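Local structure of glutaredoxin related protein (Sulfolobus solfataricus, 4MNN) at residues G17-Q22 against V50-G55; S102-V107 against F158-E163; V86-R91 against Y122-I127. The protein probably acts as a thiol-disulfide oxidoreductase of the protein disulfide oxidoreductase type, built on the thioredoxin fold and related to glutaredoxins. One frame throughout, in Å; residues are numbered along the deposited sequence.

Contact 1: residues G17-Q22 against V50-G55; sequences GDITIQ and VKVKRG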
ATOM      1  N   GLY A  17     -12.882  -4.899  13.383  1.00 35.81           N
ATOM      2  CA  GLY A  17     -11.437  -5.047  13.552  1.00 35.96           C
ATOM      3  C   GLY A  17     -10.756  -3.817  14.154  1.00 36.26           C
ATOM      4  O   GLY A  17     -11.423  -2.983  14.763  1.00 33.56           O
ATOM      5  N   ASP A  18      -9.439  -3.701  13.980  1.00 33.52           N
ATOM      6  CA  ASP A  18      -8.701  -2.566  14.524  1.00 34.22           C
ATOM      7  C   ASP A  18      -7.709  -2.027  13.482  1.00 33.56           C
ATOM      8  O   ASP A  18      -6.576  -1.633  13.813  1.00 33.90           O
ATOM      9  CB  ASP A  18      -7.958  -2.963  15.792  1.00 38.20           C
ATOM     10  CG  ASP A  18      -6.798  -3.882  15.519  1.00 41.86           C
ATOM     11  OD1 ASP A  18      -6.860  -4.608  14.504  1.00 44.32           O
ATOM     12  OD2 ASP A  18      -5.829  -3.888  16.322  1.00 44.26           O
ATOM     13  N   ILE A  19      -8.133  -2.032  12.218  1.00 29.33           N
ATOM     14  CA  ILE A  19      -7.299  -1.469  11.168  1.00 27.90           C
ATOM     15  C   ILE A  19      -7.287   0.033  11.478  1.00 25.17           C
ATOM     16  O   ILE A  19      -8.308   0.603  11.907  1.00 21.85           O
ATOM     17  CB  ILE A  19      -7.926  -1.700   9.767  1.00 29.98           C
ATOM     18  CG1 ILE A  19      -7.344  -2.948   9.117  1.00 32.85           C
ATOM     19  CG2 ILE A  19      -7.658  -0.490   8.860  1.00 34.36           C
ATOM     20  CD1 ILE A  19      -5.936  -2.768   8.533  1.00 30.60           C
ATOM     21  N   THR A  20      -6.125   0.666  11.318  1.00 22.77           N
ATOM     22  CA  THR A  20      -6.019   2.099  11.544  1.00 21.26           C
ATOM     23  C   THR A  20      -5.271   2.686  10.343  1.00 20.24           C
ATOM     24  O   THR A  20      -4.240   2.151   9.961  1.00 18.89           O
ATOM     25  CB  THR A  20      -5.209   2.448  12.800  1.00 24.34           C
ATOM     26  OG1 THR A  20      -5.893   1.973  13.969  1.00 26.33           O
ATOM     27  CG2 THR A  20      -5.073   3.977  12.927  1.00 23.39           C
ATOM     28  N   ILE A  21      -5.805   3.761   9.762  1.00 17.69           N
ATOM     29  CA  ILE A  21      -5.173   4.419   8.624  1.00 17.97           C
ATOM     30  C   ILE A  21      -4.666   5.779   9.075  1.00 17.39           C
ATOM     31  O   ILE A  21      -5.412   6.508   9.732  1.00 17.36           O
ATOM     32  CB  ILE A  21      -6.206   4.655   7.491  1.00 18.14           C
ATOM     33  CG1 ILE A  21      -6.488   3.344   6.769  1.00 21.61           C
ATOM     34  CG2 ILE A  21      -5.737   5.744   6.530  1.00 22.64           C
ATOM     35  CD1 ILE A  21      -7.668   3.437   5.834  1.00 22.58           C
ATOM     36  N   GLN A  22      -3.407   6.106   8.777  1.00 15.75           N
ATOM     37  CA  GLN A  22      -2.914   7.439   9.098  1.00 17.94           C
ATOM     38  C   GLN A  22      -2.719   8.075   7.735  1.00 17.52           C
ATOM     39  O   GLN A  22      -2.078   7.498   6.862  1.00 19.18           O
ATOM     40  CB  GLN A  22      -1.571   7.409   9.814  1.00 17.30           C
ATOM     41  CG  GLN A  22      -1.585   6.636  11.110  1.00 23.45           C
ATOM     42  CD  GLN A  22      -0.263   6.782  11.838  1.00 24.79           C
ATOM     43  OE1 GLN A  22       0.792   6.752  11.215  1.00 25.18           O
ATOM     44  NE2 GLN A  22      -0.316   6.942  13.148  1.00 26.35           N
ATOM     45  N   VAL A  50      -0.455   7.643   2.935  0.50 15.85           N
ATOM     46  CA  VAL A  50      -1.374   6.898   3.778  0.50 15.52           C
ATOM     47  C   VAL A  50      -0.630   5.685   4.308  0.50 16.37           C
ATOM     48  O   VAL A  50       0.015   4.959   3.550  0.50 16.46           O
ATOM     49  CB  VAL A  50      -2.658   6.435   3.026  0.50 15.62           C
ATOM     50  CG1 VAL A  50      -2.314   5.463   1.933  0.50 14.24           C
ATOM     51  CG2 VAL A  50      -3.638   5.798   4.029  0.50 14.41           C
ATOM     52  N   LYS A  51      -0.702   5.504   5.625  1.00 16.96           N
ATOM     53  CA  LYS A  51      -0.045   4.406   6.339  1.00 18.03           C
ATOM     54  C   LYS A  51      -1.138   3.492   6.853  1.00 17.58           C
ATOM     55  O   LYS A  51      -2.155   3.968   7.411  1.00 17.97           O
ATOM     56  CB  LYS A  51       0.751   4.904   7.545  1.00 20.40           C
ATOM     57  CG  LYS A  51       1.993   5.643   7.161  1.00 25.23           C
ATOM     58  CD  LYS A  51       2.764   6.087   8.393  1.00 28.49           C
ATOM     59  CE  LYS A  51       4.219   6.327   8.035  1.00 33.24           C
ATOM     60  NZ  LYS A  51       4.855   7.208   9.073  1.00 37.08           N
ATOM     61  N   VAL A  52      -0.933   2.189   6.699  1.00 16.82           N
ATOM     62  CA  VAL A  52      -1.947   1.231   7.133  1.00 16.43           C
ATOM     63  C   VAL A  52      -1.342   0.480   8.301  1.00 17.37           C
ATOM     64  O   VAL A  52      -0.269  -0.069   8.171  1.00 15.09           O
ATOM     65  CB  VAL A  52      -2.289   0.297   5.986  1.00 18.78           C
ATOM     66  CG1 VAL A  52      -3.172  -0.859   6.483  1.00 16.76           C
ATOM     67  CG2 VAL A  52      -3.027   1.123   4.891  1.00 17.54           C
ATOM     68  N   LYS A  53      -2.047   0.493   9.438  1.00 17.30           N
ATOM     69  CA  LYS A  53      -1.587  -0.140  10.668  1.00 18.54           C
ATOM     70  C   LYS A  53      -2.655  -0.973  11.338  1.00 21.00           C
ATOM     71  O   LYS A  53      -3.848  -0.907  11.012  1.00 19.40           O
ATOM     72  CB  LYS A  53      -1.185   0.941  11.690  1.00 18.92           C
ATOM     73  CG  LYS A  53      -0.200   1.972  11.145  1.00 20.46           C
ATOM     74  CD  LYS A  53       0.016   3.123  12.146  1.00 23.30           C
ATOM     75  CE  LYS A  53       0.421   2.578  13.536  1.00 26.83           C
ATOM     76  NZ  LYS A  53       0.751   3.734  14.454  1.00 29.41           N
ATOM     77  N   ARG A  54      -2.198  -1.783  12.278  1.00 23.04           N
ATOM     78  CA  ARG A  54      -3.096  -2.585  13.099  1.00 26.06           C
ATOM     79  C   ARG A  54      -2.278  -2.524  14.383  1.00 27.13           C
ATOM     80  O   ARG A  54      -1.170  -3.059  14.455  1.00 26.07           O
ATOM     81  CB  ARG A  54      -3.264  -4.001  12.543  1.00 27.16           C
ATOM     82  CG  ARG A  54      -4.424  -4.737  13.183  1.00 32.65           C
ATOM     83  CD  ARG A  54      -4.691  -6.135  12.620  1.00 34.97           C
ATOM     84  NE  ARG A  54      -5.463  -6.900  13.600  1.00 39.21           N
ATOM     85  CZ  ARG A  54      -6.196  -7.985  13.338  1.00 41.14           C
ATOM     86  NH1 ARG A  54      -6.285  -8.474  12.096  1.00 39.58           N
ATOM     87  NH2 ARG A  54      -6.851  -8.583  14.335  1.00 41.80           N
ATOM     88  N   GLY A  55      -2.808  -1.807  15.373  1.00 27.72           N
ATOM     89  CA  GLY A  55      -2.070  -1.613  16.607  1.00 27.68           C
ATOM     90  C   GLY A  55      -0.840  -0.772  16.304  1.00 27.89           C
ATOM     91  O   GLY A  55      -0.919   0.211  15.562  1.00 28.93           O
TER
HETATM   92  O   HOH W   1      -5.107  -0.150  15.124  1.00 36.03           O
HETATM   93  O   HOH W   2       3.342   8.396  11.302  1.00 46.94           O

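Contact 2: residues S102-V107 against F158-E163; sequences SVKLFV and FNDKVE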
ATOM      1  N   SER A 102      14.136  -3.339   2.997  1.00 15.94           N
ATOM      2  CA  SER A 102      13.307  -2.416   2.240  1.00 16.12           C
ATOM      3  C   SER A 102      12.828  -3.006   0.925  1.00 13.14           C
ATOM      4  O   SER A 102      13.586  -3.655   0.206  1.00 11.74           O
ATOM      5  CB  SER A 102      14.112  -1.151   1.953  1.00 16.44           C
ATOM      6  OG  SER A 102      13.420  -0.285   1.063  1.00 17.20           O
ATOM      7  N   VAL A 103      11.554  -2.776   0.640  1.00 12.81           N
ATOM      8  CA  VAL A 103      10.955  -3.183  -0.622  1.00 11.59           C
ATOM      9  C   VAL A 103      10.161  -1.948  -1.049  1.00 12.28           C
ATOM     10  O   VAL A 103       9.238  -1.527  -0.343  1.00 14.89           O
ATOM     11  CB  VAL A 103       9.973  -4.391  -0.468  1.00 12.93           C
ATOM     12  CG1 VAL A 103       9.340  -4.742  -1.854  1.00 13.15           C
ATOM     13  CG2 VAL A 103      10.722  -5.596   0.088  1.00 15.16           C
ATOM     14  N   LYS A 104      10.541  -1.332  -2.169  1.00 12.74           N
ATOM     15  CA  LYS A 104       9.822  -0.174  -2.682  1.00 14.13           C
ATOM     16  C   LYS A 104       9.236  -0.489  -4.031  1.00 13.67           C
ATOM     17  O   LYS A 104       9.941  -0.936  -4.941  1.00 15.01           O
ATOM     18  CB  LYS A 104      10.737   1.037  -2.835  1.00 14.57           C
ATOM     19  CG  LYS A 104      11.285   1.477  -1.487  1.00 17.24           C
ATOM     20  CD  LYS A 104      12.289   2.614  -1.605  1.00 19.17           C
ATOM     21  CE  LYS A 104      12.700   3.011  -0.167  1.00 21.34           C
ATOM     22  NZ  LYS A 104      13.437   4.269  -0.136  1.00 24.91           N
ATOM     23  N   LEU A 105       7.948  -0.222  -4.157  1.00 12.98           N
ATOM     24  CA  LEU A 105       7.244  -0.455  -5.412  1.00 11.13           C
ATOM     25  C   LEU A 105       6.842   0.893  -5.996  1.00 12.59           C
ATOM     26  O   LEU A 105       6.215   1.686  -5.308  1.00 12.02           O
ATOM     27  CB  LEU A 105       5.967  -1.280  -5.163  1.00 13.12           C
ATOM     28  CG  LEU A 105       5.052  -1.360  -6.401  1.00 12.97           C
ATOM     29  CD1 LEU A 105       5.759  -2.139  -7.505  1.00 13.85           C
ATOM     30  CD2 LEU A 105       3.700  -2.057  -6.063  1.00 13.94           C
ATOM     31  N   PHE A 106       7.239   1.162  -7.234  1.00 12.14           N
ATOM     32  CA  PHE A 106       6.836   2.371  -7.924  1.00 12.88           C
ATOM     33  C   PHE A 106       5.705   2.030  -8.872  1.00 13.76           C
ATOM     34  O   PHE A 106       5.786   1.055  -9.614  1.00 15.13           O
ATOM     35  CB  PHE A 106       8.019   2.961  -8.697  1.00 12.38           C
ATOM     36  CG  PHE A 106       9.095   3.507  -7.769  1.00 14.68           C
ATOM     37  CD1 PHE A 106       9.097   4.847  -7.412  1.00 16.88           C
ATOM     38  CD2 PHE A 106      10.001   2.648  -7.156  1.00 12.41           C
ATOM     39  CE1 PHE A 106       9.978   5.327  -6.455  1.00 16.25           C
ATOM     40  CE2 PHE A 106      10.894   3.111  -6.188  1.00 17.20           C
ATOM     41  CZ  PHE A 106      10.874   4.459  -5.843  1.00 14.22           C
ATOM     42  N   VAL A 107       4.663   2.858  -8.847  1.00 15.02           N
ATOM     43  CA  VAL A 107       3.514   2.688  -9.723  1.00 16.62           C
ATOM     44  C   VAL A 107       3.066   4.053 -10.256  1.00 16.43           C
ATOM     45  O   VAL A 107       3.613   5.093  -9.877  1.00 16.41           O
ATOM     46  CB  VAL A 107       2.274   2.111  -8.933  1.00 15.32           C
ATOM     47  CG1 VAL A 107       2.629   0.788  -8.240  1.00 15.16           C
ATOM     48  CG2 VAL A 107       1.784   3.148  -7.874  1.00 13.97           C
ATOM     49  N   PHE A 158      14.692  -3.344  -4.286  1.00 15.25           N
ATOM     50  CA  PHE A 158      14.984  -4.030  -3.033  1.00 16.61           C
ATOM     51  C   PHE A 158      16.275  -3.462  -2.384  1.00 17.58           C
ATOM     52  O   PHE A 158      17.256  -3.215  -3.086  1.00 18.19           O
ATOM     53  CB  PHE A 158      15.199  -5.529  -3.287  1.00 16.03           C
ATOM     54  CG  PHE A 158      14.010  -6.219  -3.915  1.00 18.21           C
ATOM     55  CD1 PHE A 158      13.888  -6.308  -5.296  1.00 17.45           C
ATOM     56  CD2 PHE A 158      13.038  -6.790  -3.119  1.00 16.66           C
ATOM     57  CE1 PHE A 158      12.805  -6.969  -5.884  1.00 17.46           C
ATOM     58  CE2 PHE A 158      11.946  -7.454  -3.677  1.00 17.67           C
ATOM     59  CZ  PHE A 158      11.824  -7.549  -5.072  1.00 16.57           C
ATOM     60  N   ASN A 159      16.239  -3.270  -1.071  1.00 18.86           N
ATOM     61  CA  ASN A 159      17.366  -2.768  -0.285  1.00 20.55           C
ATOM     62  C   ASN A 159      17.947  -1.483  -0.849  1.00 22.01           C
ATOM     63  O   ASN A 159      19.157  -1.244  -0.727  1.00 20.65           O
ATOM     64  CB  ASN A 159      18.446  -3.860  -0.174  1.00 21.69           C
ATOM     65  CG  ASN A 159      17.918  -5.113   0.501  1.00 24.09           C
ATOM     66  OD1 ASN A 159      17.474  -5.062   1.647  1.00 25.44           O
ATOM     67  ND2 ASN A 159      17.932  -6.242  -0.216  1.00 28.38           N
ATOM     68  N   ASP A 160      17.079  -0.651  -1.428  1.00 21.50           N
ATOM     69  CA  ASP A 160      17.480   0.629  -2.056  1.00 23.96           C
ATOM     70  C   ASP A 160      18.548   0.470  -3.133  1.00 25.80           C
ATOM     71  O   ASP A 160      19.262   1.423  -3.463  1.00 25.50           O
ATOM     72  CB  ASP A 160      17.996   1.616  -0.998  1.00 26.26           C
ATOM     73  CG  ASP A 160      16.922   2.041  -0.033  1.00 27.74           C
ATOM     74  OD1 ASP A 160      16.129   2.930  -0.373  1.00 29.70           O
ATOM     75  OD2 ASP A 160      16.844   1.469   1.074  1.00 30.11           O
ATOM     76  N   LYS A 161      18.627  -0.713  -3.725  1.00 24.73           N
ATOM     77  CA  LYS A 161      19.658  -0.993  -4.728  1.00 26.35           C
ATOM     78  C   LYS A 161      19.141  -0.822  -6.158  1.00 24.78           C
ATOM     79  O   LYS A 161      18.145  -1.432  -6.533  1.00 24.19           O
ATOM     80  CB  LYS A 161      20.138  -2.427  -4.544  1.00 28.94           C
ATOM     81  CG  LYS A 161      21.607  -2.693  -4.810  1.00 34.84           C
ATOM     82  CD  LYS A 161      22.002  -2.432  -6.230  1.00 36.57           C
ATOM     83  CE  LYS A 161      23.390  -3.009  -6.522  1.00 38.88           C
ATOM     84  NZ  LYS A 161      23.724  -2.867  -7.973  1.00 41.91           N
ATOM     85  N   VAL A 162      19.809   0.009  -6.947  1.00 22.14           N
ATOM     86  CA  VAL A 162      19.412   0.188  -8.341  1.00 22.03           C
ATOM     87  C   VAL A 162      20.270  -0.834  -9.079  1.00 23.22           C
ATOM     88  O   VAL A 162      21.510  -0.774  -9.017  1.00 23.24           O
ATOM     89  CB  VAL A 162      19.749   1.617  -8.876  1.00 22.00           C
ATOM     90  CG1 VAL A 162      19.535   1.685 -10.399  1.00 21.23           C
ATOM     91  CG2 VAL A 162      18.899   2.622  -8.207  1.00 19.31           C
ATOM     92  N   GLU A 163      19.622  -1.790  -9.742  1.00 22.20           N
ATOM     93  CA  GLU A 163      20.328  -2.842 -10.461  1.00 24.79           C
ATOM     94  C   GLU A 163      20.505  -2.326 -11.888  1.00 26.06           C
ATOM     95  O   GLU A 163      19.523  -2.061 -12.572  1.00 25.45           O
ATOM     96  CB  GLU A 163      19.499  -4.143 -10.478  1.00 26.25           C
ATOM     97  CG  GLU A 163      19.261  -4.835  -9.100  1.00 26.16           C
ATOM     98  CD  GLU A 163      20.559  -5.310  -8.434  1.00 29.44           C
ATOM     99  OE1 GLU A 163      21.560  -5.505  -9.154  1.00 28.30           O
ATOM    100  OE2 GLU A 163      20.581  -5.502  -7.193  1.00 29.40           O
TER
HETATM  101  O   HOH W   3      14.247  -0.614  -1.566  1.00 15.54           O
HETATM  102  O   HOH W   4      17.112  -3.011   2.989  1.00 27.61           O

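Contact 3: residues V86-R91 against Y122-I127; sequences VNLDER and YQVSQI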
ATOM      1  N   VAL A  86      -4.509 -14.320   4.139  1.00 28.47           N
ATOM      2  CA  VAL A  86      -3.653 -14.105   2.981  1.00 30.12           C
ATOM      3  C   VAL A  86      -4.092 -15.121   1.919  1.00 29.56           C
ATOM      4  O   VAL A  86      -4.484 -16.245   2.245  1.00 27.11           O
ATOM      5  CB  VAL A  86      -2.170 -14.288   3.386  1.00 33.42           C
ATOM      6  CG1 VAL A  86      -1.356 -14.834   2.227  1.00 34.65           C
ATOM      7  CG2 VAL A  86      -1.598 -12.916   3.853  1.00 32.00           C
ATOM      8  N   ASN A  87      -4.052 -14.732   0.653  1.00 28.52           N
ATOM      9  CA  ASN A  87      -4.471 -15.658  -0.384  1.00 30.15           C
ATOM     10  C   ASN A  87      -3.339 -16.197  -1.271  1.00 30.35           C
ATOM     11  O   ASN A  87      -3.598 -16.895  -2.249  1.00 31.42           O
ATOM     12  CB  ASN A  87      -5.591 -15.023  -1.219  1.00 31.00           C
ATOM     13  CG  ASN A  87      -6.871 -14.798  -0.388  1.00 33.30           C
ATOM     14  OD1 ASN A  87      -7.466 -15.759   0.129  1.00 33.60           O
ATOM     15  ND2 ASN A  87      -7.283 -13.535  -0.241  1.00 31.65           N
ATOM     16  N   LEU A  88      -2.090 -15.876  -0.936  1.00 27.43           N
ATOM     17  CA  LEU A  88      -0.965 -16.407  -1.708  1.00 26.30           C
ATOM     18  C   LEU A  88      -0.883 -17.912  -1.362  1.00 25.82           C
ATOM     19  O   LEU A  88      -1.272 -18.323  -0.262  1.00 23.88           O
ATOM     20  CB  LEU A  88       0.331 -15.694  -1.305  1.00 27.74           C
ATOM     21  CG  LEU A  88       0.337 -14.193  -1.597  1.00 27.96           C
ATOM     22  CD1 LEU A  88       1.658 -13.608  -1.196  1.00 30.72           C
ATOM     23  CD2 LEU A  88       0.099 -13.950  -3.060  1.00 29.31           C
ATOM     24  N   ASP A  89      -0.383 -18.738  -2.277  1.00 24.72           N
ATOM     25  CA  ASP A  89      -0.306 -20.178  -1.997  1.00 26.10           C
ATOM     26  C   ASP A  89       0.844 -20.485  -1.025  1.00 26.04           C
ATOM     27  O   ASP A  89       1.692 -19.626  -0.778  1.00 25.09           O
ATOM     28  CB  ASP A  89      -0.150 -20.976  -3.307  1.00 27.71           C
ATOM     29  CG  ASP A  89       1.193 -20.748  -3.986  1.00 29.45           C
ATOM     30  OD1 ASP A  89       1.178 -20.345  -5.169  1.00 31.06           O
ATOM     31  OD2 ASP A  89       2.266 -20.971  -3.352  1.00 29.66           O
ATOM     32  N   GLU A  90       0.873 -21.701  -0.491  1.00 25.01           N
ATOM     33  CA  GLU A  90       1.883 -22.089   0.492  1.00 27.10           C
ATOM     34  C   GLU A  90       3.334 -21.921   0.049  1.00 24.78           C
ATOM     35  O   GLU A  90       4.179 -21.587   0.859  1.00 26.02           O
ATOM     36  CB  GLU A  90       1.668 -23.541   0.930  1.00 29.51           C
ATOM     37  CG  GLU A  90       0.235 -23.867   1.317  1.00 34.16           C
ATOM     38  CD  GLU A  90       0.056 -25.306   1.849  1.00 37.68           C
ATOM     39  OE1 GLU A  90      -1.110 -25.718   2.044  1.00 40.74           O
ATOM     40  OE2 GLU A  90       1.061 -26.014   2.084  1.00 36.52           O
ATOM     41  N   ARG A  91       3.628 -22.161  -1.215  1.00 24.75           N
ATOM     42  CA  ARG A  91       5.001 -22.023  -1.673  1.00 25.04           C
ATOM     43  C   ARG A  91       5.400 -20.562  -1.686  1.00 23.35           C
ATOM     44  O   ARG A  91       6.484 -20.227  -1.231  1.00 23.25           O
ATOM     45  CB  ARG A  91       5.199 -22.620  -3.062  1.00 26.56           C
ATOM     46  CG  ARG A  91       4.999 -24.120  -3.145  1.00 29.80           C
ATOM     47  CD  ARG A  91       3.642 -24.403  -3.775  1.00 31.85           C
ATOM     48  NE  ARG A  91       2.875 -25.209  -2.864  1.00 35.10           N
ATOM     49  CZ  ARG A  91       1.568 -25.375  -2.922  1.00 32.73           C
ATOM     50  NH1 ARG A  91       0.859 -24.773  -3.857  1.00 33.63           N
ATOM     51  NH2 ARG A  91       0.993 -26.168  -2.046  1.00 35.20           N
ATOM     52  N   TYR A 122       1.285  -6.361  -0.913  1.00 14.40           N
ATOM     53  CA  TYR A 122       0.504  -6.057   0.304  1.00 14.53           C
ATOM     54  C   TYR A 122       0.411  -7.343   1.109  1.00 14.72           C
ATOM     55  O   TYR A 122       0.478  -7.324   2.343  1.00 14.96           O
ATOM     56  CB  TYR A 122      -0.910  -5.597  -0.027  1.00 14.66           C
ATOM     57  CG  TYR A 122      -0.994  -4.201  -0.588  1.00 14.78           C
ATOM     58  CD1 TYR A 122      -1.974  -3.871  -1.541  1.00 15.23           C
ATOM     59  CD2 TYR A 122      -0.115  -3.193  -0.145  1.00 16.14           C
ATOM     60  CE1 TYR A 122      -2.089  -2.560  -2.042  1.00 14.72           C
ATOM     61  CE2 TYR A 122      -0.213  -1.866  -0.641  1.00 15.97           C
ATOM     62  CZ  TYR A 122      -1.212  -1.568  -1.582  1.00 16.00           C
ATOM     63  OH  TYR A 122      -1.378  -0.284  -2.037  1.00 16.94           O
ATOM     64  N   GLN A 123       0.263  -8.466   0.414  1.00 15.00           N
ATOM     65  CA  GLN A 123       0.167  -9.739   1.125  1.00 16.55           C
ATOM     66  C   GLN A 123       1.514 -10.142   1.707  1.00 16.35           C
ATOM     67  O   GLN A 123       1.568 -10.704   2.787  1.00 17.60           O
ATOM     68  CB  GLN A 123      -0.397 -10.805   0.205  1.00 19.21           C
ATOM     69  CG  GLN A 123      -1.874 -10.510  -0.083  1.00 21.53           C
ATOM     70  CD  GLN A 123      -2.463 -11.471  -1.057  1.00 24.88           C
ATOM     71  OE1 GLN A 123      -2.446 -11.240  -2.263  1.00 28.34           O
ATOM     72  NE2 GLN A 123      -2.983 -12.579  -0.543  1.00 27.36           N
ATOM     73  N   VAL A 124       2.596  -9.859   0.990  1.00 16.67           N
ATOM     74  CA  VAL A 124       3.917 -10.145   1.522  1.00 16.84           C
ATOM     75  C   VAL A 124       4.146  -9.326   2.827  1.00 16.82           C
ATOM     76  O   VAL A 124       4.704  -9.839   3.817  1.00 16.09           O
ATOM     77  CB  VAL A 124       5.004  -9.800   0.479  1.00 17.87           C
ATOM     78  CG1 VAL A 124       6.380  -9.938   1.093  1.00 17.00           C
ATOM     79  CG2 VAL A 124       4.860 -10.693  -0.752  1.00 17.37           C
ATOM     80  N   SER A 125       3.700  -8.068   2.861  1.00 16.09           N
ATOM     81  CA  SER A 125       3.897  -7.239   4.070  1.00 17.63           C
ATOM     82  C   SER A 125       3.123  -7.798   5.269  1.00 18.07           C
ATOM     83  O   SER A 125       3.499  -7.582   6.425  1.00 19.33           O
ATOM     84  CB  SER A 125       3.477  -5.771   3.806  1.00 19.99           C
ATOM     85  OG  SER A 125       2.065  -5.557   3.850  1.00 19.98           O
ATOM     86  N   GLN A 126       2.045  -8.519   4.978  1.00 20.17           N
ATOM     87  CA  GLN A 126       1.229  -9.167   6.023  1.00 21.40           C
ATOM     88  C   GLN A 126       1.943 -10.370   6.626  1.00 23.29           C
ATOM     89  O   GLN A 126       1.898 -10.595   7.848  1.00 23.22           O
ATOM     90  CB  GLN A 126      -0.057  -9.703   5.413  1.00 25.01           C
ATOM     91  CG  GLN A 126      -1.285  -8.916   5.643  1.00 25.01           C
ATOM     92  CD  GLN A 126      -2.486  -9.606   5.005  1.00 22.87           C
ATOM     93  OE1 GLN A 126      -2.744  -9.440   3.827  1.00 24.20           O
ATOM     94  NE2 GLN A 126      -3.187 -10.406   5.775  1.00 20.78           N
ATOM     95  N   ILE A 127       2.560 -11.168   5.751  1.00 21.34           N
ATOM     96  CA  ILE A 127       3.257 -12.395   6.123  1.00 25.28           C
ATOM     97  C   ILE A 127       4.609 -12.184   6.749  1.00 24.69           C
ATOM     98  O   ILE A 127       5.045 -12.986   7.563  1.00 24.59           O
ATOM     99  CB  ILE A 127       3.579 -13.275   4.875  1.00 28.14           C
ATOM    100  CG1 ILE A 127       2.319 -13.627   4.108  1.00 29.76           C
ATOM    101  CG2 ILE A 127       4.313 -14.536   5.293  1.00 31.93           C
ATOM    102  CD1 ILE A 127       2.645 -14.153   2.746  1.00 31.68           C
TER

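Contact 1: residues G17-Q22 against V50-G55
Q22 and K53 meet on the sheet face that also carries T20 and K51. Their side chains cross at a slant, with Q22 CD 3.7 Å from K53 CD. K53 bends at its third torsion (chi3 53°), and this bend brings its ammonium beside the Q22 amide. Both ends of that amide have partners. Q22 NE2 bonds to E40 of strand 38-41, and Q22 OE1 shares a water with K51 NZ. The extended K51 chain passes Q22 OE1 at its CD, 3.5 Å away, and continues beyond it. Beneath these groups, two antiparallel strands of the mixed thioredoxin-like sheet are joined by their backbones. T20 pairs with K53 and Q22 with K51, both as hydrogen-bonded pairs. The shortest of their bonds runs from K51 N to Q22 O, 2.7 Å. On the face of I19, I21 and V52, I19 CD1 lies 3.9 Å from V52 CG1, and helix 71-83 packs on both residues. Beside R54, D18 appears to form a salt bridge, doubtful in its detail because D18 OD1 is modelled too close to R54 CG. R54 NH1 also bonds to I81 O. One water links D18 O, T20 OG1 and G55 N.

Contact 2: residues S102-V107 against F158-E163
D160 OD1 is gripped by two groups, K104 NZ in a salt bridge of 3.0 Å and the hydroxyl of Y148. K104 NZ and Y148 OH are also hydrogen-bonded to each other, so the three polar ends form a closed triangle. The ammonium meets D160 OD1 nearly along its C-O axis. With CG anti to the carbonyl carbon (chi1 -63°) and the chain extended beyond it, K104 carries its ammonium across to D160. Its nitrogen belongs to a buried residue, and the carboxylate would help to balance its charge.

The backbones meet at S102 and N159. N159 N donates to S102 O at 3.0 Å in a nearly straight bond (171° at the hydrogen). This is the end of the pairing between strand 101-107 and the antiparallel outermost strand 155-158 of the thioredoxin-type sheet. The chain then leaves the sheet through a type I' turn from F158 to K161, closed by K161 N to F158 O at 2.9 Å. N159 and D160 take the positive phi values of that turn.

Two waters join the turn to S102. One bridges S102 OG and D160 N, lying 2.8 Å from each of these atoms. The other bridges S102 N and N159 OD1. V103 and F158 form a non-hydrogen-bonded pair with side chains side by side and pointing the same way. V103 CG2 lies 4.1 Å from F158 CD2, and V103 also touches I156 on strand 155-158.

Contact 3: residues V86-R91 against Y122-I127
L88 packs its side chain against the last turns of helix 114-127. Its CB points toward that helix. With CG anti to the carbonyl carbon (chi1 -63°), the branch point comes to 3.9 Å from Q123 CB. From there CD1 carries most of the packing. It lies 3.7 Å from Q123 CB and 4.1 Å from I127 CD1, with V124 CG2 a little farther off at 4.4 Å. CD2, the other branch, lies 4.1 Å from Q123 CD. The two side chains meet at a slant.

V86 makes the second patch. It slides past Q126 in the opposite direction, and V86 CG2 sits 3.6 Å from Q126 CD. That amide is held in place by a bond from Q126 NE2 to V85 O. V86 meets I127 at about a right angle, with CG2 4.0 Å from I127 CG1.

I127 and L88 both touch V93 of helix 90-96, so the two helices share this apolar patch. D89 stands at the N-cap of helix 90-96. Its OD2 accepts a hydrogen bond from E92 N and a weak one from R91 N.

The contact thus sets the connection between helices 71-83 and 90-96 against the far end of the helix that starts at C114. A CxxC motif at the start of a helix is characteristic of redox-active thioredoxin-like proteins.

Contacts 1 and 2 both reach the same mixed sheet, on opposite sides of the chain's centre, with their own centres about 23 Å apart. They belong to different thioredoxin-like units of the protein. Contact 3 touches neither; its nearest atoms are about 7 Å from contact 1 and 6 Å from contact 2. It packs one end of helix 114-127. The other end carries C114, disulfide-bonded to C111 and probably the redox-active pair. Strand 101-107 of contact 2 leads toward that site, and V107 touches C114. The segments of contacts 2 and 3 alternate along the chain, whereas contact 1 closes before either opens.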